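Local coordinates for DNA-binding protein HU (Thermotoga maritima, PDB 1B8Z) that binds and wraps DNA as a histone-like protein, stabilising it against denaturation under extreme environmental conditions, at residues B[5-10]-B[19-24]. Residues are numbered along the deposited sequence; the frame is centred on the assembly and turned at random.
Sequences ELIDRV and KDVKLI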
loop_
_atom_site.group_PDB
_atom_site.type_symbol
_atom_site.label_atom_id
_atom_site.label_comp_id
_atom_site.label_asym_id
_atom_site.label_seq_id
_atom_site.Cartn_x
_atom_site.Cartn_y
_atom_site.Cartn_z
ATOM N N GLU B 5 1.517 8.529 -10.965
ATOM C CA GLU B 5 0.621 9.564 -10.479
ATOM C C GLU B 5 0.462 9.450 -8.955
ATOM O O GLU B 5 0.327 10.450 -8.244
ATOM C CB GLU B 5 -0.754 9.528 -11.129
ATOM C CG GLU B 5 -0.770 9.731 -12.631
ATOM C CD GLU B 5 -2.140 9.405 -13.214
ATOM O OE1 GLU B 5 -2.438 8.214 -13.472
ATOM O OE2 GLU B 5 -2.888 10.388 -13.416
ATOM N N LEU B 6 0.397 8.204 -8.467
ATOM C CA LEU B 6 0.326 7.994 -7.010
ATOM C C LEU B 6 1.525 8.637 -6.332
ATOM O O LEU B 6 1.339 9.360 -5.326
ATOM C CB LEU B 6 0.239 6.482 -6.721
ATOM C CG LEU B 6 0.316 6.062 -5.241
ATOM C CD1 LEU B 6 -0.851 6.638 -4.471
ATOM C CD2 LEU B 6 0.330 4.529 -5.152
ATOM N N ILE B 7 2.731 8.403 -6.817
ATOM C CA ILE B 7 3.940 8.997 -6.245
ATOM C C ILE B 7 3.832 10.522 -6.289
ATOM O O ILE B 7 4.114 11.159 -5.268
ATOM C CB ILE B 7 5.191 8.485 -6.961
ATOM C CG1 ILE B 7 5.419 6.992 -6.615
ATOM C CG2 ILE B 7 6.433 9.290 -6.565
ATOM C CD1 ILE B 7 6.372 6.330 -7.593
ATOM N N ASP B 8 3.425 11.102 -7.411
ATOM C CA ASP B 8 3.360 12.576 -7.476
ATOM C C ASP B 8 2.357 13.149 -6.500
ATOM O O ASP B 8 2.639 14.171 -5.831
ATOM C CB ASP B 8 2.902 12.956 -8.897
ATOM C CG ASP B 8 3.979 12.751 -9.936
ATOM O OD1 ASP B 8 5.148 12.470 -9.632
ATOM O OD2 ASP B 8 3.603 12.878 -11.138
ATOM N N ARG B 9 1.192 12.532 -6.321
ATOM C CA ARG B 9 0.162 13.014 -5.421
ATOM C C ARG B 9 0.659 12.896 -3.975
ATOM O O ARG B 9 0.447 13.815 -3.182
ATOM C CB ARG B 9 -1.153 12.255 -5.535
ATOM C CG ARG B 9 -1.813 12.419 -6.907
ATOM C CD ARG B 9 -3.229 11.857 -6.870
ATOM N NE ARG B 9 -3.902 12.083 -8.154
ATOM C CZ ARG B 9 -4.738 13.092 -8.384
ATOM N NH1 ARG B 9 -5.014 13.973 -7.428
ATOM N NH2 ARG B 9 -5.305 13.217 -9.582
ATOM N N VAL B 10 1.264 11.743 -3.662
ATOM C CA VAL B 10 1.743 11.605 -2.277
ATOM C C VAL B 10 2.863 12.573 -1.994
ATOM O O VAL B 10 2.923 13.147 -0.878
ATOM C CB VAL B 10 2.191 10.127 -2.068
ATOM C CG1 VAL B 10 2.974 9.968 -0.761
ATOM C CG2 VAL B 10 0.968 9.244 -2.124
ATOM N N LYS B 19 11.673 11.183 -5.118
ATOM C CA LYS B 19 12.587 10.072 -4.999
ATOM C C LYS B 19 12.446 9.362 -3.651
ATOM O O LYS B 19 12.575 8.142 -3.624
ATOM C CB LYS B 19 14.041 10.489 -5.235
ATOM C CG LYS B 19 14.607 11.419 -4.182
ATOM C CD LYS B 19 16.064 11.772 -4.452
ATOM C CE LYS B 19 16.546 12.839 -3.476
ATOM N NZ LYS B 19 17.728 13.590 -3.983
ATOM N N ASP B 20 12.135 10.101 -2.583
ATOM C CA ASP B 20 11.984 9.471 -1.273
ATOM C C ASP B 20 10.648 8.728 -1.203
ATOM O O ASP B 20 10.596 7.640 -0.635
ATOM C CB ASP B 20 12.058 10.518 -0.160
ATOM C CG ASP B 20 13.466 11.106 -0.087
ATOM O OD1 ASP B 20 14.429 10.412 -0.454
ATOM O OD2 ASP B 20 13.580 12.254 0.375
ATOM N N VAL B 21 9.612 9.308 -1.801
ATOM C CA VAL B 21 8.308 8.640 -1.849
ATOM C C VAL B 21 8.449 7.344 -2.642
ATOM O O VAL B 21 7.937 6.315 -2.202
ATOM C CB VAL B 21 7.226 9.538 -2.460
ATOM C CG1 VAL B 21 5.946 8.747 -2.664
ATOM C CG2 VAL B 21 6.993 10.739 -1.537
ATOM N N LYS B 22 9.142 7.405 -3.798
ATOM C CA LYS B 22 9.305 6.161 -4.566
ATOM C C LYS B 22 10.076 5.103 -3.804
ATOM O O LYS B 22 9.662 3.918 -3.792
ATOM C CB LYS B 22 10.028 6.478 -5.889
ATOM C CG LYS B 22 10.129 5.208 -6.743
ATOM C CD LYS B 22 10.187 5.576 -8.217
ATOM C CE LYS B 22 10.833 4.477 -9.036
ATOM N NZ LYS B 22 10.537 3.104 -8.567
ATOM N N LEU B 23 11.131 5.456 -3.084
ATOM C CA LEU B 23 11.891 4.494 -2.292
ATOM C C LEU B 23 11.021 3.853 -1.198
ATOM O O LEU B 23 10.953 2.627 -1.102
ATOM C CB LEU B 23 13.132 5.150 -1.681
ATOM C CG LEU B 23 13.832 4.321 -0.605
ATOM C CD1 LEU B 23 14.519 3.105 -1.200
ATOM C CD2 LEU B 23 14.816 5.161 0.205
ATOM N N ILE B 24 10.259 4.744 -0.539
ATOM C CA ILE B 24 9.436 4.171 0.561
ATOM C C ILE B 24 8.280 3.366 0.011
ATOM O O ILE B 24 8.015 2.246 0.499
ATOM C CB ILE B 24 9.018 5.275 1.534
ATOM C CG1 ILE B 24 10.267 5.703 2.327
ATOM C CG2 ILE B 24 7.955 4.753 2.489
ATOM C CD1 ILE B 24 10.136 7.016 3.045
#
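Val21 faces helix 3-14 and puts its CG1 methyl against both Val10 and Ile7, one helical turn apart. Val10 CG1 lies 3.7 Å from Val21 CG1; Ile7 CG2 meets the same methyl at 4.0 Å, the Ile7 and Val21 side chains running past one another and pointing opposite ways. A chi1 of 172° turns CG1 away from the backbone N of Val21 and in between Val10 and Ile7. Ala11 and Ala16 also border Val21. The backbones come nearest at Ile7 and Val21, whose CA atoms are 6.2 Å apart, and the short helical segments, inclined at 122°, approach to 9.2 Å between axes. They belong to the V-shaped pair of N-terminal helices, 3-14 and 18-37, of the HU fold, which builds the helical body of the dimer: Thr31 of the second subunit packs on Val10 and Leu6, and Ile24 meets Ile24 of that subunit. At the more exposed edge of the contact, Ile7 CD1 rests on the aliphatic part of Lys22, 3.9 Å from Lys22 CD, with Lys22 CB and CG each at 4.0 Å. An alanine in place of Ile7, lacking CG2 and CD1, would probably open a gap beside Val21 and leave the Lys22 methylenes without the methyl that covers them. No hydrogen bond joins the two segments; Lys22 NZ forms a salt bridge with Asp26 OD2, and Asp8 OD1 another with Lys18 NZ.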